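PDB 2WQL: major allergen Dau c 1 from Daucus carota, which is a pathogenesis-related plant-defence protein and food allergen of the Bet v 1 family, whose internal pocket holds a polyethylene-glycol molecule here and may bind small hydrophobic molecules. Local coordinates for residues E9-V14 with G111-T116; T52-T57 with V69-V74; T65-R70 with G88-G93; S80-V85 with E99-V104. The protein carries 4 engineered substitutions. One frame throughout, in Å; residues are numbered along the deposited sequence.

Contact 1. Residues E9-V14 with G111-T116. With P4C (O-acetaldehydyl-hexaethylene glycol), chain E.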
loop_
_atom_site.group_PDB
_atom_site.type_symbol
_atom_site.label_atom_id
_atom_site.label_comp_id
_atom_site.label_asym_id
_atom_site.label_seq_id
_atom_site.Cartn_x
_atom_site.Cartn_y
_atom_site.Cartn_z
ATOM N N GLU A 9 -11.806 6.968 1.341
ATOM C CA GLU A 9 -11.175 6.300 2.470
ATOM C C GLU A 9 -10.450 7.338 3.288
ATOM O O GLU A 9 -9.758 8.185 2.732
ATOM C CB GLU A 9 -10.215 5.223 1.991
ATOM C CG GLU A 9 -10.946 4.067 1.345
ATOM C CD GLU A 9 -10.060 2.853 1.078
ATOM O OE1 GLU A 9 -8.830 2.888 1.373
ATOM O OE2 GLU A 9 -10.617 1.844 0.567
ATOM N N ILE A 10 -10.632 7.303 4.605
ATOM C CA ILE A 10 -9.916 8.219 5.481
ATOM C C ILE A 10 -9.172 7.429 6.556
ATOM O O ILE A 10 -9.754 6.652 7.292
ATOM C CB ILE A 10 -10.852 9.252 6.144
ATOM C CG1 ILE A 10 -11.662 10.019 5.098
ATOM C CG2 ILE A 10 -10.054 10.229 6.968
ATOM C CD1 ILE A 10 -12.878 10.734 5.658
ATOM N N THR A 11 -7.873 7.648 6.630
ATOM C CA THR A 11 -7.023 6.986 7.608
ATOM C C THR A 11 -6.931 7.812 8.887
ATOM O O THR A 11 -6.916 9.046 8.843
ATOM C CB THR A 11 -5.606 6.766 7.025
ATOM O OG1 THR A 11 -5.702 5.876 5.910
ATOM C CG2 THR A 11 -4.671 6.141 8.034
ATOM N N SER A 12 -6.867 7.122 10.020
ATOM C CA SER A 12 -6.730 7.757 11.319
ATOM C C SER A 12 -5.880 6.913 12.249
ATOM O O SER A 12 -5.889 5.703 12.169
ATOM C CB SER A 12 -8.104 7.971 11.960
ATOM O OG SER A 12 -7.992 8.553 13.257
ATOM N N SER A 13 -5.157 7.564 13.148
ATOM C CA SER A 13 -4.396 6.862 14.173
ATOM C C SER A 13 -5.270 6.503 15.362
ATOM O O SER A 13 -4.834 5.743 16.217
ATOM C CB SER A 13 -3.210 7.703 14.653
ATOM O OG SER A 13 -3.640 8.919 15.225
ATOM N N VAL A 14 -6.478 7.064 15.428
ATOM C CA VAL A 14 -7.441 6.731 16.468
ATOM C C VAL A 14 -8.099 5.377 16.147
ATOM O O VAL A 14 -8.271 5.016 14.981
ATOM C CB VAL A 14 -8.534 7.821 16.605
ATOM C CG1 VAL A 14 -9.614 7.380 17.569
ATOM C CG2 VAL A 14 -7.927 9.143 17.048
ATOM N N GLY A 111 -4.785 1.869 14.732
ATOM C CA GLY A 111 -5.607 2.913 14.137
ATOM C C GLY A 111 -6.739 2.322 13.331
ATOM O O GLY A 111 -7.163 1.195 13.598
ATOM N N SER A 112 -7.227 3.080 12.347
ATOM C CA SER A 112 -8.389 2.674 11.563
ATOM C C SER A 112 -8.445 3.296 10.167
ATOM O O SER A 112 -7.781 4.281 9.900
ATOM C CB SER A 112 -9.663 3.044 12.322
ATOM O OG SER A 112 -9.726 4.448 12.597
ATOM N N ILE A 113 -9.230 2.682 9.287
ATOM C CA ILE A 113 -9.589 3.252 7.992
ATOM C C ILE A 113 -11.102 3.302 7.931
ATOM O O ILE A 113 -11.755 2.295 8.161
ATOM C CB ILE A 113 -9.104 2.400 6.803
ATOM C CG1 ILE A 113 -7.577 2.277 6.792
ATOM C CG2 ILE A 113 -9.521 3.036 5.497
ATOM C CD1 ILE A 113 -7.054 1.245 5.834
ATOM N N THR A 114 -11.656 4.472 7.632
ATOM C CA THR A 114 -13.093 4.638 7.486
ATOM C C THR A 114 -13.378 4.630 5.979
ATOM O O THR A 114 -12.942 5.539 5.252
ATOM C CB THR A 114 -13.573 5.947 8.161
ATOM O OG1 THR A 114 -13.348 5.855 9.570
ATOM C CG2 THR A 114 -15.030 6.199 7.923
ATOM N N LYS A 115 -14.085 3.601 5.521
ATOM C CA LYS A 115 -14.367 3.396 4.102
ATOM C C LYS A 115 -15.825 3.719 3.796
ATOM O O LYS A 115 -16.715 3.073 4.374
ATOM C CB LYS A 115 -14.076 1.939 3.735
ATOM C CG LYS A 115 -12.614 1.510 4.021
ATOM C CD LYS A 115 -12.301 0.089 3.554
ATOM C CE LYS A 115 -10.803 -0.218 3.620
ATOM N NZ LYS A 115 -10.515 -1.700 3.555
ATOM N N THR A 116 -16.074 4.699 2.915
ATOM C CA THR A 116 -17.434 5.076 2.526
ATOM C C THR A 116 -17.642 4.894 1.033
ATOM O O THR A 116 -16.819 5.297 0.231
ATOM C CB THR A 116 -17.764 6.540 2.872
ATOM O OG1 THR A 116 -17.483 6.770 4.259
ATOM C CG2 THR A 116 -19.246 6.854 2.579
HETATM O O1 P4C E . -23.492 10.575 11.273
HETATM C C2 P4C E . -23.270 10.676 10.069
HETATM C C3 P4C E . -22.182 9.865 9.389
HETATM O O4 P4C E . -22.236 10.152 7.980
HETATM C C5 P4C E . -21.605 9.206 7.088
HETATM C C6 P4C E . -22.191 9.399 5.682
HETATM O O7 P4C E . -21.375 10.261 4.894
HETATM C C8 P4C E . -20.130 9.682 4.445
HETATM C C9 P4C E . -18.888 10.564 4.714
HETATM O O10 P4C E . -18.009 9.946 5.687
HETATM C C11 P4C E . -17.124 10.859 6.363
HETATM C C12 P4C E . -17.524 11.053 7.825
HETATM O O13 P4C E . -17.843 12.429 8.082
HETATM C C14 P4C E . -18.165 12.728 9.447
HETATM C C15 P4C E . -19.632 12.435 9.745
HETATM O O16 P4C E . -20.408 13.634 9.756
HETATM C C17 P4C E . -21.794 13.462 9.371
HETATM C C18 P4C E . -22.326 14.697 8.609
HETATM O O19 P4C E . -23.454 14.395 7.751
HETATM C C20 P4C E . -23.164 14.383 6.338
HETATM C C21 P4C E . -24.097 13.398 5.604
HETATM O O22 P4C E . -23.417 12.432 4.767
HETATM O O HOH W 1 -10.623 5.926 10.323
#
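Ile-10 and Thr-114 exchange a pair of backbone hydrogen bonds, as do Ser-12 and Ser-112, where strand 5-12, outermost of the Bet v 1 sheet within this chain, joins strand 112-122; segments 9-12 and 112-116 run antiparallel, axes 164° apart and 4.6 Å at closest approach. Past the last strand pair, Ser-112 OG donates to Val-14 O at 2.9 Å; with chi1 at 58° the hydroxyl is turned toward that carbonyl. Ser-12 OG accepts from Val-14 N at 3.0 Å, an ST turn that leads the chain out of the strand. A water bridges the same face, donating to Ile-10 O and Ser-112 OG and hydrogen-bonded to Thr-114 OG1. On the other face the Glu-9 and Lys-115 side chains run alongside each other in the same direction; OE2 and NZ stay 4.6 Å apart. The Thr-11 side chain lies alongside that of Ile-113, OG1 4.2 Å from CG1. Thr-116 CG2 comes 3.5 Å from C8 of the pocket glycol. Helix 130-153 covers Ile-10 and Thr-114 through Phe-144, helix 16-25 places Ile-19 against Ser-12, Ser-112 and Thr-114, and strand 95-106 continues the sheet beyond Ile-113 and Lys-115.

Contact 2. Residues T52-T57 with V69-V74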
loop_
_atom_site.group_PDB
_atom_site.type_symbol
_atom_site.label_atom_id
_atom_site.label_comp_id
_atom_site.label_asym_id
_atom_site.label_seq_id
_atom_site.Cartn_x
_atom_site.Cartn_y
_atom_site.Cartn_z
ATOM N N THR A 52 -34.174 7.280 11.581
ATOM C CA THR A 52 -33.836 8.616 12.037
ATOM C C THR A 52 -33.603 9.533 10.831
ATOM O O THR A 52 -33.000 9.131 9.845
ATOM C CB THR A 52 -32.570 8.588 12.919
ATOM O OG1 THR A 52 -32.826 7.811 14.093
ATOM C CG2 THR A 52 -32.138 10.012 13.324
ATOM N N VAL A 53 -34.097 10.760 10.917
ATOM C CA VAL A 53 -33.985 11.723 9.835
ATOM C C VAL A 53 -33.434 13.032 10.408
ATOM O O VAL A 53 -33.957 13.576 11.367
ATOM C CB VAL A 53 -35.360 11.980 9.156
ATOM C CG1 VAL A 53 -35.248 13.091 8.146
ATOM C CG2 VAL A 53 -35.902 10.719 8.493
ATOM N N ARG A 54 -32.369 13.535 9.813
ATOM C CA ARG A 54 -31.773 14.803 10.226
ATOM C C ARG A 54 -31.920 15.858 9.142
ATOM O O ARG A 54 -31.513 15.640 8.004
ATOM C CB ARG A 54 -30.289 14.618 10.517
ATOM C CG ARG A 54 -29.987 13.767 11.740
ATOM C CD ARG A 54 -28.490 13.686 12.002
ATOM N NE ARG A 54 -28.237 13.070 13.299
ATOM C CZ ARG A 54 -28.150 11.762 13.523
ATOM N NH1 ARG A 54 -28.272 10.897 12.535
ATOM N NH2 ARG A 54 -27.936 11.310 14.749
ATOM N N ILE A 55 -32.498 16.998 9.498
ATOM C CA ILE A 55 -32.578 18.147 8.596
ATOM C C ILE A 55 -31.455 19.130 8.952
ATOM O O ILE A 55 -31.495 19.776 9.992
ATOM C CB ILE A 55 -33.954 18.844 8.672
ATOM C CG1 ILE A 55 -35.081 17.834 8.374
ATOM C CG2 ILE A 55 -34.029 20.017 7.686
ATOM C CD1 ILE A 55 -36.519 18.358 8.604
ATOM N N ILE A 56 -30.443 19.212 8.093
ATOM C CA ILE A 56 -29.244 19.999 8.365
ATOM C C ILE A 56 -29.212 21.282 7.517
ATOM O O ILE A 56 -29.549 21.268 6.329
ATOM C CB ILE A 56 -27.981 19.169 8.105
ATOM C CG1 ILE A 56 -27.949 17.965 9.056
ATOM C CG2 ILE A 56 -26.749 20.007 8.288
ATOM C CD1 ILE A 56 -27.032 16.836 8.590
ATOM N N THR A 57 -28.814 22.387 8.145
ATOM C CA THR A 57 -28.720 23.684 7.481
ATOM C C THR A 57 -27.348 24.292 7.743
ATOM O O THR A 57 -26.940 24.421 8.894
ATOM C CB THR A 57 -29.801 24.655 7.999
ATOM O OG1 THR A 57 -31.086 24.027 7.927
ATOM C CG2 THR A 57 -29.838 25.918 7.167
ATOM N N VAL A 69 -30.903 14.002 5.676
ATOM C CA VAL A 69 -30.239 12.695 5.661
ATOM C C VAL A 69 -30.986 11.683 6.521
ATOM O O VAL A 69 -31.209 11.925 7.696
ATOM C CB VAL A 69 -28.797 12.822 6.180
ATOM C CG1 VAL A 69 -28.074 11.468 6.155
ATOM C CG2 VAL A 69 -28.057 13.858 5.363
ATOM N N ARG A 70 -31.341 10.550 5.923
ATOM C CA ARG A 70 -32.029 9.469 6.619
ATOM C C ARG A 70 -31.021 8.400 6.995
ATOM O O ARG A 70 -30.176 8.056 6.184
ATOM C CB ARG A 70 -33.098 8.867 5.716
ATOM C CG ARG A 70 -33.841 7.679 6.293
ATOM C CD ARG A 70 -34.858 7.141 5.301
ATOM N NE ARG A 70 -34.187 6.546 4.149
ATOM C CZ ARG A 70 -34.568 6.680 2.885
ATOM N NH1 ARG A 70 -35.621 7.399 2.561
ATOM N NH2 ARG A 70 -33.869 6.096 1.932
ATOM N N THR A 71 -31.106 7.880 8.218
ATOM C CA THR A 71 -30.313 6.723 8.624
ATOM C C THR A 71 -31.072 5.453 8.240
ATOM O O THR A 71 -32.189 5.264 8.697
ATOM C CB THR A 71 -30.092 6.681 10.160
ATOM O OG1 THR A 71 -29.466 7.890 10.617
ATOM C CG2 THR A 71 -29.229 5.460 10.562
ATOM N N ASP A 72 -30.450 4.599 7.420
ATOM C CA ASP A 72 -31.053 3.352 6.955
ATOM C C ASP A 72 -30.713 2.199 7.888
ATOM O O ASP A 72 -31.521 1.302 8.080
ATOM C CB ASP A 72 -30.584 3.026 5.545
ATOM C CG ASP A 72 -30.886 4.141 4.553
ATOM O OD1 ASP A 72 -32.079 4.431 4.321
ATOM O OD2 ASP A 72 -29.920 4.726 3.992
ATOM N N ALA A 73 -29.512 2.207 8.463
ATOM C CA ALA A 73 -29.041 1.092 9.315
ATOM C C ALA A 73 -27.835 1.520 10.158
ATOM O O ALA A 73 -26.994 2.312 9.721
ATOM C CB ALA A 73 -28.692 -0.130 8.478
ATOM N N VAL A 74 -27.778 1.007 11.378
ATOM C CA VAL A 74 -26.619 1.166 12.258
ATOM C C VAL A 74 -26.259 -0.182 12.851
ATOM O O VAL A 74 -27.135 -0.908 13.322
ATOM C CB VAL A 74 -26.907 2.074 13.447
ATOM C CG1 VAL A 74 -25.621 2.595 14.058
ATOM C CG2 VAL A 74 -27.778 3.227 13.051
#
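A short antiparallel ladder in the beta hairpin of strands 53-57 and 66-75, part of the curved sheet of the Bet v 1 fold, pairs Val-53 with Arg-70 and Arg-54 with Val-69. The strand axes are 158° apart. Arg-54 and Val-69 form a hydrogen-bonded pair: Arg-54 N donates to Val-69 O and Val-69 N returns a bond to Arg-54 O, both at 2.9 Å. One residue before the strand, Thr-52 O takes the N-H of Thr-71 at 2.8 Å in a nearly straight bond (171°), so the ladder is carried past the strand end. At the intervening non-hydrogen-bonded pair, Val-53 CG2 lies 4.3 Å from Arg-70 CG.

The side chain of Arg-54 stays extended from CG to NE and crosses that of Thr-71, whose OG1 sits at the guanidinium edge, 3.8 Å from NH1. Thr-52 CG2 lies over one guanidinium face, toward its rim. The charge of Arg-54 is met outside the hairpin by a salt bridge to Asp-28, and Thr-71 OG1 bonds to Tyr-81 OH. Arg-70 leaves on the other face; its chain bends at chi3 (68°), which turns the guanidinium forward along its own strand, where NE forms a salt bridge with Asp-72 OD1 at 3.0 Å.

Val-69 also touches the bound glycol and so belongs to the pocket wall. Strand 41-45 flanks this hairpin beyond Val-53 and Ile-55, and strand 80-87 lies on the far side of strand 66-75, where Asp-72 and Ala-73 form a classic beta bulge opposite Asp-82.

Contact 3. Residues T65-R70 with G88-G93. Engineered in segment 65-70: Thr-66 (natural residue Ser).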
loop_
_atom_site.group_PDB
_atom_site.type_symbol
_atom_site.label_atom_id
_atom_site.label_comp_id
_atom_site.label_asym_id
_atom_site.label_seq_id
_atom_site.Cartn_x
_atom_site.Cartn_y
_atom_site.Cartn_z
ATOM N N THR A 65 -26.361 24.693 1.085
ATOM C CA THR A 65 -27.028 25.317 2.241
ATOM C C THR A 65 -27.933 24.364 3.053
ATOM O O THR A 65 -28.138 24.598 4.252
ATOM C CB THR A 65 -27.855 26.578 1.848
ATOM O OG1 THR A 65 -29.168 26.200 1.433
ATOM C CG2 THR A 65 -27.176 27.355 0.729
ATOM N N THR A 66 -28.483 23.326 2.416
ATOM C CA THR A 66 -29.430 22.412 3.088
ATOM C C THR A 66 -29.275 20.967 2.640
ATOM O O THR A 66 -29.107 20.700 1.439
ATOM C CB THR A 66 -30.911 22.786 2.806
ATOM O OG1 THR A 66 -31.136 22.786 1.392
ATOM C CG2 THR A 66 -31.276 24.154 3.364
ATOM N N MET A 67 -29.338 20.040 3.602
ATOM C CA MET A 67 -29.425 18.600 3.294
ATOM C C MET A 67 -30.224 17.840 4.346
ATOM O O MET A 67 -30.130 18.138 5.536
ATOM C CB MET A 67 -28.044 17.974 3.122
ATOM C CG MET A 67 -27.248 17.841 4.376
ATOM S SD MET A 67 -25.551 17.354 3.969
ATOM C CE MET A 67 -24.679 18.911 4.214
ATOM N N THR A 68 -31.020 16.879 3.875
ATOM C CA THR A 68 -31.835 16.021 4.714
ATOM C C THR A 68 -31.300 14.618 4.561
ATOM O O THR A 68 -31.257 14.098 3.450
ATOM C CB THR A 68 -33.309 16.048 4.270
ATOM O OG1 THR A 68 -33.811 17.382 4.378
ATOM C CG2 THR A 68 -34.175 15.114 5.112
ATOM N N VAL A 69 -30.903 14.002 5.676
ATOM C CA VAL A 69 -30.239 12.695 5.661
ATOM C C VAL A 69 -30.986 11.683 6.521
ATOM O O VAL A 69 -31.209 11.925 7.696
ATOM C CB VAL A 69 -28.797 12.822 6.180
ATOM C CG1 VAL A 69 -28.074 11.468 6.155
ATOM C CG2 VAL A 69 -28.057 13.858 5.363
ATOM N N ARG A 70 -31.341 10.550 5.923
ATOM C CA ARG A 70 -32.029 9.469 6.619
ATOM C C ARG A 70 -31.021 8.400 6.995
ATOM O O ARG A 70 -30.176 8.056 6.184
ATOM C CB ARG A 70 -33.098 8.867 5.716
ATOM C CG ARG A 70 -33.841 7.679 6.293
ATOM C CD ARG A 70 -34.858 7.141 5.301
ATOM N NE ARG A 70 -34.187 6.546 4.149
ATOM C CZ ARG A 70 -34.568 6.680 2.885
ATOM N NH1 ARG A 70 -35.621 7.399 2.561
ATOM N NH2 ARG A 70 -33.869 6.096 1.932
ATOM N N GLY A 88 -32.637 18.465 -0.295
ATOM C CA GLY A 88 -31.755 19.613 -0.071
ATOM C C GLY A 88 -31.103 20.079 -1.355
ATOM O O GLY A 88 -31.109 19.352 -2.351
ATOM N N ASP A 89 -30.519 21.278 -1.338
ATOM C CA ASP A 89 -29.835 21.790 -2.550
ATOM C C ASP A 89 -28.526 21.026 -2.872
ATOM O O ASP A 89 -27.948 21.204 -3.943
ATOM C CB ASP A 89 -29.622 23.321 -2.502
ATOM C CG ASP A 89 -28.749 23.763 -1.347
ATOM O OD1 ASP A 89 -28.030 22.914 -0.779
ATOM O OD2 ASP A 89 -28.766 24.972 -1.011
ATOM N N ILE A 90 -28.083 20.180 -1.940
ATOM C CA ILE A 90 -27.014 19.210 -2.185
ATOM C C ILE A 90 -27.346 18.282 -3.374
ATOM O O ILE A 90 -26.444 17.785 -4.050
ATOM C CB ILE A 90 -26.749 18.338 -0.922
ATOM C CG1 ILE A 90 -25.561 17.392 -1.143
ATOM C CG2 ILE A 90 -27.981 17.527 -0.543
ATOM C CD1 ILE A 90 -25.063 16.713 0.134
ATOM N N LEU A 91 -28.637 18.037 -3.619
ATOM C CA LEU A 91 -29.059 17.194 -4.743
ATOM C C LEU A 91 -29.027 17.933 -6.080
ATOM O O LEU A 91 -29.409 17.380 -7.113
ATOM C CB LEU A 91 -30.462 16.651 -4.502
ATOM C CG LEU A 91 -30.656 15.797 -3.247
ATOM C CD1 LEU A 91 -32.090 15.338 -3.230
ATOM C CD2 LEU A 91 -29.708 14.616 -3.163
ATOM N N LEU A 92 -28.564 19.180 -6.064
ATOM C CA LEU A 92 -28.529 20.004 -7.266
ATOM C C LEU A 92 -29.926 19.942 -7.894
ATOM O O LEU A 92 -30.943 19.841 -7.178
ATOM C CB LEU A 92 -27.423 19.525 -8.219
ATOM C CG LEU A 92 -26.079 19.166 -7.545
ATOM C CD1 LEU A 92 -25.112 18.514 -8.531
ATOM C CD2 LEU A 92 -25.428 20.382 -6.866
ATOM N N GLY A 93 -30.036 19.976 -9.206
ATOM C CA GLY A 93 -31.387 19.933 -9.764
ATOM C C GLY A 93 -31.965 18.541 -9.971
ATOM O O GLY A 93 -33.146 18.395 -10.222
#
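The carboxylate of Asp-89 is gripped by two backbone N-H groups and a hydroxyl of Thr-65 and Thr-66, where the chain enters strand 66-75. OD1 accepts from Thr-65 N at 3.1 Å on its syn lone pair and from Thr-66 N at 3.3 Å, the latter arriving 46° out of the carboxylate plane. OD2 takes the hydroxyl of Thr-65, OG1 lying 2.8 Å away and also out of that plane, with a weak second bond from Thr-65 N. A chi1 of 62° tucks the Asp-89 carboxylate back over its own backbone, from where it lies roughly perpendicular to the Thr-65 side chain. Concentrating three donors on one carboxylate would be expected to stabilise its negative charge.

The bonding is reciprocal: Asp-89 N donates to OG1 of Thr-66, an engineered residue, at 3.2 Å. Asp-89 opens the short 3-10 segment 89-91, which lies in the loop joining strands 80-87 and 95-106, so the contact ties that loop to the beginning of strand 66-75 at one end of the Bet v 1 sheet. Gly-88 brings its CA to 3.2 Å from Thr-66 O.

Next to the polar cluster the packing turns apolar. Ile-90 CG2 meets Met-67 CB at 3.7 Å, and Ile-90 CD1 approaches Met-67 SD as the two side chains cross. Ile-64 touches both Asp-89 and Ile-90, while Leu-58 and Ile-56 lie against Met-67.

Contact 4. Residues S80-V85 with E99-V104. Engineered in segment 80-85: Ser-80 (natural residue Thr). Engineered in segment 99-104: Met-102 (natural residue Leu). With P4C (O-acetaldehydyl-hexaethylene glycol), chain E.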
loop_
_atom_site.group_PDB
_atom_site.type_symbol
_atom_site.label_atom_id
_atom_site.label_comp_id
_atom_site.label_asym_id
_atom_site.label_seq_id
_atom_site.Cartn_x
_atom_site.Cartn_y
_atom_site.Cartn_z
ATOM N N SER A 80 -20.516 -0.308 11.267
ATOM C CA SER A 80 -21.002 0.124 9.970
ATOM C C SER A 80 -22.209 1.036 10.113
ATOM O O SER A 80 -22.945 0.970 11.102
ATOM C CB SER A 80 -21.344 -1.069 9.072
ATOM O OG SER A 80 -22.545 -1.703 9.450
ATOM N N TYR A 81 -22.393 1.904 9.123
ATOM C CA TYR A 81 -23.467 2.907 9.129
ATOM C C TYR A 81 -23.904 3.130 7.690
ATOM O O TYR A 81 -23.066 3.353 6.819
ATOM C CB TYR A 81 -22.977 4.221 9.744
ATOM C CG TYR A 81 -24.033 5.308 9.933
ATOM C CD1 TYR A 81 -24.962 5.241 10.975
ATOM C CD2 TYR A 81 -24.080 6.422 9.099
ATOM C CE1 TYR A 81 -25.916 6.232 11.149
ATOM C CE2 TYR A 81 -25.025 7.406 9.265
ATOM C CZ TYR A 81 -25.941 7.315 10.287
ATOM O OH TYR A 81 -26.887 8.307 10.455
ATOM N N ASP A 82 -25.214 3.030 7.453
ATOM C CA ASP A 82 -25.797 3.256 6.139
ATOM C C ASP A 82 -26.789 4.400 6.236
ATOM O O ASP A 82 -27.600 4.434 7.152
ATOM C CB ASP A 82 -26.524 2.004 5.653
ATOM C CG ASP A 82 -25.619 0.779 5.616
ATOM O OD1 ASP A 82 -24.558 0.836 4.972
ATOM O OD2 ASP A 82 -25.974 -0.247 6.244
ATOM N N SER A 83 -26.719 5.333 5.291
ATOM C CA SER A 83 -27.590 6.496 5.286
ATOM C C SER A 83 -27.775 7.057 3.897
ATOM O O SER A 83 -26.916 6.859 3.025
ATOM C CB SER A 83 -27.007 7.588 6.167
ATOM O OG SER A 83 -25.724 7.963 5.705
ATOM N N THR A 84 -28.889 7.770 3.698
ATOM C CA THR A 84 -29.271 8.280 2.379
ATOM C C THR A 84 -29.606 9.750 2.422
ATOM O O THR A 84 -30.369 10.182 3.266
ATOM C CB THR A 84 -30.500 7.545 1.833
ATOM O OG1 THR A 84 -30.267 6.140 1.882
ATOM C CG2 THR A 84 -30.779 7.949 0.379
ATOM N N VAL A 85 -29.029 10.519 1.512
ATOM C CA VAL A 85 -29.386 11.931 1.386
ATOM C C VAL A 85 -30.606 11.990 0.486
ATOM O O VAL A 85 -30.559 11.513 -0.642
ATOM C CB VAL A 85 -28.244 12.785 0.785
ATOM C CG1 VAL A 85 -28.640 14.230 0.783
ATOM C CG2 VAL A 85 -26.939 12.570 1.562
ATOM N N GLU A 99 -27.141 7.442 -1.874
ATOM C CA GLU A 99 -27.139 6.282 -0.975
ATOM C C GLU A 99 -25.699 6.066 -0.513
ATOM O O GLU A 99 -24.819 5.943 -1.337
ATOM C CB GLU A 99 -27.678 5.064 -1.743
ATOM C CG GLU A 99 -27.782 3.745 -0.996
ATOM C CD GLU A 99 -27.903 2.535 -1.954
ATOM O OE1 GLU A 99 -28.606 2.649 -3.001
ATOM O OE2 GLU A 99 -27.290 1.476 -1.658
ATOM N N THR A 100 -25.455 6.048 0.796
ATOM C CA THR A 100 -24.095 5.844 1.315
ATOM C C THR A 100 -23.969 4.649 2.272
ATOM O O THR A 100 -24.875 4.316 3.015
ATOM C CB THR A 100 -23.553 7.091 2.043
ATOM O OG1 THR A 100 -24.129 7.171 3.353
ATOM C CG2 THR A 100 -23.878 8.349 1.285
ATOM N N HIS A 101 -22.812 4.014 2.249
ATOM C CA HIS A 101 -22.527 2.838 3.096
ATOM C C HIS A 101 -21.131 2.987 3.681
ATOM O O HIS A 101 -20.166 3.104 2.944
ATOM C CB HIS A 101 -22.570 1.558 2.278
ATOM C CG HIS A 101 -23.879 1.322 1.594
ATOM N ND1 HIS A 101 -24.925 0.657 2.203
ATOM C CD2 HIS A 101 -24.323 1.671 0.363
ATOM C CE1 HIS A 101 -25.952 0.604 1.371
ATOM N NE2 HIS A 101 -25.610 1.211 0.248
ATOM N N MET A 102 -21.037 3.026 5.000
ATOM C CA MET A 102 -19.777 3.298 5.660
ATOM C C MET A 102 -19.393 2.157 6.585
ATOM O O MET A 102 -20.238 1.588 7.283
ATOM C CB MET A 102 -19.884 4.578 6.473
ATOM C CG MET A 102 -18.568 5.094 6.955
ATOM S SD MET A 102 -18.781 6.504 8.033
ATOM C CE MET A 102 -19.366 5.660 9.504
ATOM N N VAL A 103 -18.112 1.825 6.597
ATOM C CA VAL A 103 -17.607 0.857 7.559
ATOM C C VAL A 103 -16.264 1.355 8.092
ATOM O O VAL A 103 -15.466 1.875 7.340
ATOM C CB VAL A 103 -17.491 -0.556 6.932
ATOM C CG1 VAL A 103 -16.472 -0.566 5.794
ATOM C CG2 VAL A 103 -17.146 -1.602 7.986
ATOM N N VAL A 104 -16.038 1.221 9.393
ATOM C CA VAL A 104 -14.773 1.608 10.008
ATOM C C VAL A 104 -14.003 0.325 10.294
ATOM O O VAL A 104 -14.466 -0.508 11.049
ATOM C CB VAL A 104 -14.983 2.387 11.315
ATOM C CG1 VAL A 104 -13.689 2.949 11.787
ATOM C CG2 VAL A 104 -15.993 3.494 11.123
HETATM O O1 P4C E . -23.492 10.575 11.273
HETATM C C2 P4C E . -23.270 10.676 10.069
HETATM C C3 P4C E . -22.182 9.865 9.389
HETATM O O4 P4C E . -22.236 10.152 7.980
HETATM C C5 P4C E . -21.605 9.206 7.088
HETATM C C6 P4C E . -22.191 9.399 5.682
HETATM O O7 P4C E . -21.375 10.261 4.894
HETATM C C8 P4C E . -20.130 9.682 4.445
HETATM C C9 P4C E . -18.888 10.564 4.714
HETATM O O10 P4C E . -18.009 9.946 5.687
HETATM C C11 P4C E . -17.124 10.859 6.363
HETATM C C12 P4C E . -17.524 11.053 7.825
HETATM O O13 P4C E . -17.843 12.429 8.082
HETATM C C14 P4C E . -18.165 12.728 9.447
HETATM C C15 P4C E . -19.632 12.435 9.745
HETATM O O16 P4C E . -20.408 13.634 9.756
HETATM C C17 P4C E . -21.794 13.462 9.371
HETATM C C18 P4C E . -22.326 14.697 8.609
HETATM O O19 P4C E . -23.454 14.395 7.751
HETATM C C20 P4C E . -23.164 14.383 6.338
HETATM C C21 P4C E . -24.097 13.398 5.604
HETATM O O22 P4C E . -23.417 12.432 4.767
#
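Strands 80-87 and 95-106 form a central beta hairpin of the Bet v 1 sheet, with one face toward the ligand pocket. Tyr-81 with Met-102 and Ser-83 with Thr-100 are its hydrogen-bonded pairs; Met-102 N reaches Tyr-81 O at 2.7 Å. Ser-83 O accepts twice, from Thr-100 N and from Thr-100 OG1, both at 2.8 Å. The hydroxyl comes from above the carbonyl plane, whereas the N-H lies nearly in line with C=O. Thr-100 OG1 can do this because chi1 of 78° holds it between its backbone N and carbonyl carbon.

On this same face Tyr-81, Ser-83 and Thr-100 line the pocket that holds the bound glycol. Tyr-81 CE2 lies 3.8 Å from C3 of the glycol. CE of Met-102, an engineered residue, packs on Tyr-81 CB at 3.9 Å.

The other face carries Asp-82, His-101 and Glu-99 beside Val-103, and part of it packs on a neighbouring subunit, His-101 against Pro-106 of that chain. His-101 ND1 donates to Asp-82 OD1 at 2.8 Å, bent to 140° at the hydrogen; the approach is 63° out of the carboxylate plane. Across the ring, His-101 NE2 donates to Glu-99 OE2 at 2.6 Å, in the ring plane and on the anti lone pair. Glu-99 also takes a hydrogen bond from His-121, and Thr-84 bonds to Asp-72. With both ring nitrogens turned to carboxylates, His-101 is held against rotation, and the two acidic neighbours would be expected to favour its protonated form.

All four contacts reach one antiparallel sheet of the Bet v 1 fold, which forms a wall of the ligand pocket: contacts 1, 2 and 4 are strand pairings that build it, and contact 3 fastens a loop at its end. Contact 1 joins the first strand, 5-12, to strand 112-122 and so encloses the other three along the chain. Contact 2 precedes contact 4, centres about 10 Å apart; the segments of contact 3 alternate with those of contact 4. Contacts 2 and 3 share Val-69 and Arg-70. Contacts 1 and 4, centres about 14 Å apart, meet where strands 95-106 and 112-122 pair; the centres of contacts 1 and 3 are about 26 Å apart. All four include residues of the glycol pocket.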